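Local structure of ribosomal RNA methyltransferase, putative (Plasmodium falciparum, 2PLW) at residues L163-T177 / R187-R199. The protein binds S-adenosylmethionine and probably transfers its methyl group to a ribose 2'-hydroxyl of ribosomal RNA through an FtsJ-type methyltransferase domain. Residues are numbered along the deposited sequence; the frame is centred on the assembly and turned at random.
Sequences LKTYLKGMFQLVHTT and REIYLVCKNFLGR
Leu163, Lys164 and Leu167 of helix 160-168 meet Leu191 and Cys193 and so tie the last helix of this Rossmann-like methyltransferase domain to the C-terminal beta hairpin, strands 171-176 and 188-196, in the 3-2-1-4-5-7-6 order of class I enzymes. It illustrates how an edge hairpin is held both by its backbone ladder and by a helix packed on one face. Leu167 CD1 lies 3.8 Å from both Leu191 CD1 and Cys193 SG; Leu163 and Leu167 also pack on helix 122-143. At the turn into the edge strand, Met170 O takes a nearly straight bond from Leu197 N and a weak one from Gly198 N, while Met170 CB packs on Phe196 CE1. Phe171 is clasped between two partners. With CG beside the backbone N, opposite the carbonyl carbon (chi1 -70°), its ring presents one face to Cys193 CB, a CH-pi contact 3.4 Å from the centroid, with SG farther out over that same face; the opposite face receives the edge of Phe196 in a T-shaped pair, planes 67° apart. Gln172 and Leu173 together face Lys194 in a classic beta bulge. Here Asn195 ND2 donates to Gln172 OE1 at 2.8 Å although the two amide planes are steeply inclined. Regular antiparallel pairing then resumes: Val174 CG1 touches Cys193 SG on the face that carries Phe171, and His175 exchanges two backbone bonds with Val192. Thr176 CG2 meets Ile189 CD1, and Lys164 NZ bonds weakly to Thr176 OG1. Tyr190, across from Thr177, touches Lys153, the predicted proton acceptor, and Trp36, which binds S-adenosylmethionine; its hydroxyl bonds to Asp113. Thr177 N donates to Tyr190 O and, with OG1 set between backbone N and carbonyl carbon (chi1 69°), Thr177 OG1 accepts from Tyr190 N at 3.0 Å.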
loop_
_atom_site.group_PDB
_atom_site.type_symbol
_atom_site.label_atom_id
_atom_site.label_comp_id
_atom_site.label_asym_id
_atom_site.label_seq_id
_atom_site.Cartn_x
_atom_site.Cartn_y
_atom_site.Cartn_z
ATOM N N LEU A 163 -8.940 13.131 -3.828
ATOM C CA LEU A 163 -8.360 12.115 -2.949
ATOM C C LEU A 163 -7.093 12.642 -2.315
ATOM O O LEU A 163 -6.826 12.429 -1.121
ATOM C CB LEU A 163 -8.079 10.832 -3.736
ATOM C CG LEU A 163 -9.364 10.081 -4.122
ATOM C CD1 LEU A 163 -9.031 8.733 -4.709
ATOM C CD2 LEU A 163 -10.257 9.898 -2.936
ATOM N N LYS A 164 -6.318 13.352 -3.105
ATOM C CA LYS A 164 -5.088 13.955 -2.568
ATOM C C LYS A 164 -5.424 14.897 -1.406
ATOM O O LYS A 164 -4.828 14.813 -0.327
ATOM C CB LYS A 164 -4.349 14.678 -3.674
ATOM C CG LYS A 164 -3.007 15.208 -3.252
ATOM C CD LYS A 164 -2.382 15.928 -4.432
ATOM C CE LYS A 164 -1.037 16.459 -4.085
ATOM N NZ LYS A 164 -0.397 17.002 -5.334
ATOM N N THR A 165 -6.446 15.736 -1.594
ATOM C CA THR A 165 -6.861 16.691 -0.564
ATOM C C THR A 165 -7.379 15.980 0.673
ATOM O O THR A 165 -7.106 16.367 1.818
ATOM C CB THR A 165 -7.888 17.660 -1.124
ATOM O OG1 THR A 165 -7.234 18.453 -2.118
ATOM C CG2 THR A 165 -8.451 18.555 -0.028
ATOM N N TYR A 166 -8.100 14.896 0.442
ATOM C CA TYR A 166 -8.588 14.116 1.550
ATOM C C TYR A 166 -7.410 13.582 2.384
ATOM O O TYR A 166 -7.412 13.649 3.617
ATOM C CB TYR A 166 -9.449 12.972 1.011
ATOM C CG TYR A 166 -10.035 12.114 2.090
ATOM C CD1 TYR A 166 -10.857 12.650 3.076
ATOM C CD2 TYR A 166 -9.770 10.745 2.120
ATOM C CE1 TYR A 166 -11.408 11.837 4.080
ATOM C CE2 TYR A 166 -10.316 9.937 3.103
ATOM C CZ TYR A 166 -11.122 10.487 4.079
ATOM O OH TYR A 166 -11.643 9.642 5.039
ATOM N N LEU A 167 -6.385 13.082 1.704
ATOM C CA LEU A 167 -5.217 12.526 2.400
ATOM C C LEU A 167 -4.419 13.596 3.155
ATOM O O LEU A 167 -3.872 13.320 4.214
ATOM C CB LEU A 167 -4.324 11.767 1.414
ATOM C CG LEU A 167 -4.951 10.440 0.958
ATOM C CD1 LEU A 167 -4.315 9.946 -0.321
ATOM C CD2 LEU A 167 -4.878 9.345 2.029
ATOM N N LYS A 168 -4.399 14.812 2.610
ATOM C CA LYS A 168 -3.745 15.959 3.244
ATOM C C LYS A 168 -4.412 16.296 4.561
ATOM O O LYS A 168 -3.854 17.014 5.390
ATOM C CB LYS A 168 -3.782 17.170 2.322
ATOM C CG LYS A 168 -2.797 17.099 1.177
ATOM C CD LYS A 168 -2.853 18.336 0.323
ATOM C CE LYS A 168 -1.785 18.292 -0.743
ATOM N NZ LYS A 168 -1.799 19.586 -1.497
ATOM N N GLY A 169 -5.614 15.765 4.770
ATOM C CA GLY A 169 -6.281 15.903 6.042
ATOM C C GLY A 169 -5.783 14.948 7.109
ATOM O O GLY A 169 -6.168 15.068 8.267
ATOM N N MET A 170 -4.923 13.999 6.750
ATOM C CA MET A 170 -4.417 13.099 7.766
ATOM C C MET A 170 -2.899 12.901 7.786
ATOM O O MET A 170 -2.380 12.261 8.698
ATOM C CB MET A 170 -5.196 11.780 7.787
ATOM C CG MET A 170 -5.109 10.938 6.575
ATOM S SD MET A 170 -6.503 9.753 6.600
ATOM C CE MET A 170 -7.467 10.334 5.230
ATOM N N PHE A 171 -2.220 13.429 6.773
ATOM C CA PHE A 171 -0.764 13.377 6.674
ATOM C C PHE A 171 -0.179 14.777 6.606
ATOM O O PHE A 171 -0.783 15.695 6.043
ATOM C CB PHE A 171 -0.327 12.628 5.415
ATOM C CG PHE A 171 -0.585 11.166 5.463
ATOM C CD1 PHE A 171 0.394 10.283 5.917
ATOM C CD2 PHE A 171 -1.836 10.658 5.070
ATOM C CE1 PHE A 171 0.152 8.927 5.964
ATOM C CE2 PHE A 171 -2.098 9.288 5.111
ATOM C CZ PHE A 171 -1.096 8.404 5.562
ATOM N N GLN A 172 1.037 14.921 7.118
ATOM C CA GLN A 172 1.696 16.206 6.998
ATOM C C GLN A 172 1.835 16.639 5.547
ATOM O O GLN A 172 1.551 17.801 5.233
ATOM C CB GLN A 172 3.054 16.173 7.662
ATOM C CG GLN A 172 3.716 17.549 7.661
ATOM C CD GLN A 172 5.163 17.435 8.002
ATOM O OE1 GLN A 172 5.601 16.398 8.470
ATOM N NE2 GLN A 172 5.944 18.490 7.722
ATOM N N LEU A 173 2.283 15.726 4.675
ATOM C CA LEU A 173 2.485 16.050 3.253
ATOM C C LEU A 173 1.982 14.940 2.352
ATOM O O LEU A 173 2.130 13.764 2.670
ATOM C CB LEU A 173 3.955 16.309 2.886
ATOM C CG LEU A 173 5.143 16.806 3.719
ATOM C CD1 LEU A 173 5.930 15.632 4.262
ATOM C CD2 LEU A 173 6.057 17.641 2.809
ATOM N N VAL A 174 1.457 15.321 1.192
ATOM C CA VAL A 174 1.020 14.361 0.193
ATOM C C VAL A 174 1.465 14.819 -1.183
ATOM O O VAL A 174 1.195 15.964 -1.569
ATOM C CB VAL A 174 -0.527 14.186 0.188
ATOM C CG1 VAL A 174 -0.933 13.157 -0.862
ATOM C CG2 VAL A 174 -1.024 13.740 1.572
ATOM N N HIS A 175 2.133 13.921 -1.901
ATOM C CA HIS A 175 2.718 14.208 -3.224
ATOM C C HIS A 175 2.087 13.302 -4.264
ATOM O O HIS A 175 1.796 12.142 -3.989
ATOM C CB HIS A 175 4.239 13.988 -3.220
ATOM C CG HIS A 175 4.949 14.645 -2.077
ATOM N ND1 HIS A 175 5.099 14.044 -0.842
ATOM C CD2 HIS A 175 5.547 15.858 -1.978
ATOM C CE1 HIS A 175 5.761 14.857 -0.035
ATOM N NE2 HIS A 175 6.044 15.965 -0.700
ATOM N N THR A 176 1.843 13.831 -5.459
ATOM C CA THR A 176 1.484 12.982 -6.578
ATOM C C THR A 176 2.741 12.760 -7.428
ATOM O O THR A 176 3.462 13.722 -7.760
ATOM C CB THR A 176 0.364 13.607 -7.431
ATOM O OG1 THR A 176 -0.692 14.056 -6.578
ATOM C CG2 THR A 176 -0.204 12.574 -8.376
ATOM N N THR A 177 3.020 11.502 -7.759
ATOM C CA THR A 177 4.161 11.186 -8.615
ATOM C C THR A 177 3.785 11.450 -10.078
ATOM O O THR A 177 2.623 11.676 -10.384
ATOM C CB THR A 177 4.581 9.717 -8.455
ATOM O OG1 THR A 177 3.565 8.873 -9.006
ATOM C CG2 THR A 177 4.760 9.382 -6.990
ATOM N N ARG A 187 -3.683 6.212 -17.443
ATOM C CA ARG A 187 -2.399 6.502 -16.767
ATOM C C ARG A 187 -2.500 6.277 -15.249
ATOM O O ARG A 187 -3.549 6.514 -14.652
ATOM C CB ARG A 187 -1.992 7.955 -17.011
ATOM C CG ARG A 187 -1.379 8.259 -18.374
ATOM C CD ARG A 187 -1.940 9.557 -18.891
ATOM N NE ARG A 187 -1.225 10.746 -18.431
ATOM C CZ ARG A 187 -1.800 11.930 -18.218
ATOM N NH1 ARG A 187 -1.066 12.963 -17.821
ATOM N NH2 ARG A 187 -3.114 12.089 -18.390
ATOM N N GLU A 188 -1.400 5.839 -14.636
ATOM C CA GLU A 188 -1.354 5.566 -13.195
ATOM C C GLU A 188 -0.380 6.470 -12.463
ATOM O O GLU A 188 0.652 6.864 -13.005
ATOM C CB GLU A 188 -0.966 4.121 -12.937
ATOM C CG GLU A 188 -2.115 3.143 -13.096
ATOM C CD GLU A 188 -1.651 1.709 -13.033
ATOM O OE1 GLU A 188 -0.446 1.463 -13.271
ATOM O OE2 GLU A 188 -2.499 0.825 -12.743
ATOM N N ILE A 189 -0.721 6.807 -11.221
ATOM C CA ILE A 189 0.140 7.634 -10.386
ATOM C C ILE A 189 0.170 6.969 -9.030
ATOM O O ILE A 189 -0.640 6.072 -8.775
ATOM C CB ILE A 189 -0.375 9.098 -10.221
ATOM C CG1 ILE A 189 -1.839 9.144 -9.728
ATOM C CG2 ILE A 189 -0.230 9.911 -11.531
ATOM C CD1 ILE A 189 -1.965 9.410 -8.234
ATOM N N TYR A 190 1.110 7.392 -8.197
ATOM C CA TYR A 190 1.082 7.042 -6.782
ATOM C C TYR A 190 0.847 8.300 -5.969
ATOM O O TYR A 190 1.410 9.347 -6.276
ATOM C CB TYR A 190 2.385 6.363 -6.349
ATOM C CG TYR A 190 2.619 5.016 -6.984
ATOM C CD1 TYR A 190 2.114 3.842 -6.397
ATOM C CD2 TYR A 190 3.351 4.904 -8.173
ATOM C CE1 TYR A 190 2.340 2.598 -6.960
ATOM C CE2 TYR A 190 3.579 3.652 -8.755
ATOM C CZ TYR A 190 3.063 2.510 -8.150
ATOM O OH TYR A 190 3.304 1.291 -8.755
ATOM N N LEU A 191 0.011 8.192 -4.928
ATOM C CA LEU A 191 -0.112 9.244 -3.930
ATOM C C LEU A 191 0.841 8.857 -2.794
ATOM O O LEU A 191 0.702 7.793 -2.213
ATOM C CB LEU A 191 -1.544 9.376 -3.428
ATOM C CG LEU A 191 -2.579 9.738 -4.510
ATOM C CD1 LEU A 191 -4.018 9.337 -4.076
ATOM C CD2 LEU A 191 -2.505 11.216 -4.863
ATOM N N VAL A 192 1.844 9.693 -2.574
ATOM C CA VAL A 192 2.876 9.469 -1.559
ATOM C C VAL A 192 2.586 10.334 -0.348
ATOM O O VAL A 192 2.622 11.573 -0.425
ATOM C CB VAL A 192 4.289 9.794 -2.134
ATOM C CG1 VAL A 192 5.349 9.533 -1.070
ATOM C CG2 VAL A 192 4.544 8.948 -3.333
ATOM N N CYS A 193 2.307 9.694 0.794
ATOM C CA CYS A 193 1.840 10.411 1.950
ATOM C C CYS A 193 2.818 10.203 3.086
ATOM O O CYS A 193 3.094 9.068 3.472
ATOM C CB CYS A 193 0.470 9.858 2.385
ATOM S SG CYS A 193 -0.735 9.793 1.030
ATOM N N LYS A 194 3.312 11.317 3.620
ATOM C CA LYS A 194 4.325 11.307 4.647
ATOM C C LYS A 194 3.866 11.920 5.945
ATOM O O LYS A 194 3.251 12.996 5.976
ATOM C CB LYS A 194 5.580 12.017 4.119
ATOM C CG LYS A 194 6.051 11.477 2.759
ATOM C CD LYS A 194 6.981 10.261 2.872
ATOM C CE LYS A 194 8.424 10.642 3.220
ATOM N NZ LYS A 194 9.271 11.087 2.055
ATOM N N ASN A 195 4.177 11.200 7.028
ATOM C CA ASN A 195 4.000 11.621 8.400
ATOM C C ASN A 195 2.516 11.663 8.770
ATOM O O ASN A 195 1.894 12.714 8.883
ATOM C CB ASN A 195 4.783 12.937 8.695
ATOM C CG ASN A 195 4.831 13.267 10.170
ATOM O OD1 ASN A 195 4.666 12.400 11.019
ATOM N ND2 ASN A 195 5.083 14.543 10.480
ATOM N N PHE A 196 1.978 10.453 8.989
ATOM C CA PHE A 196 0.603 10.346 9.450
ATOM C C PHE A 196 0.421 11.088 10.765
ATOM O O PHE A 196 1.108 10.801 11.750
ATOM C CB PHE A 196 0.236 8.878 9.657
ATOM C CG PHE A 196 -1.228 8.676 10.054
ATOM C CD1 PHE A 196 -2.234 8.925 9.123
ATOM C CD2 PHE A 196 -1.584 8.257 11.342
ATOM C CE1 PHE A 196 -3.597 8.737 9.467
ATOM C CE2 PHE A 196 -2.922 8.082 11.703
ATOM C CZ PHE A 196 -3.932 8.318 10.761
ATOM N N LEU A 197 -0.550 12.000 10.777
ATOM C CA LEU A 197 -0.870 12.775 11.975
ATOM C C LEU A 197 -2.249 12.474 12.552
ATOM O O LEU A 197 -2.608 13.027 13.588
ATOM C CB LEU A 197 -0.782 14.288 11.678
ATOM C CG LEU A 197 0.576 14.781 11.170
ATOM C CD1 LEU A 197 0.472 16.212 10.654
ATOM C CD2 LEU A 197 1.639 14.625 12.216
ATOM N N GLY A 198 -3.029 11.635 11.876
ATOM C CA GLY A 198 -4.452 11.456 12.245
ATOM C C GLY A 198 -5.277 12.630 11.744
ATOM O O GLY A 198 -4.745 13.573 11.132
ATOM N N ARG A 199 -6.578 12.605 12.027
ATOM C CA ARG A 199 -7.466 13.690 11.563
ATOM C C ARG A 199 -7.506 14.862 12.544
ATOM O O ARG A 199 -7.161 14.710 13.721
ATOM C CB ARG A 199 -8.879 13.195 11.301
ATOM C CG ARG A 199 -9.011 11.698 11.031
ATOM C CD ARG A 199 -10.125 11.446 10.047
ATOM N NE ARG A 199 -9.691 11.806 8.704
ATOM C CZ ARG A 199 -10.490 11.937 7.652
ATOM N NH1 ARG A 199 -11.803 11.740 7.752
ATOM N NH2 ARG A 199 -9.958 12.277 6.489
#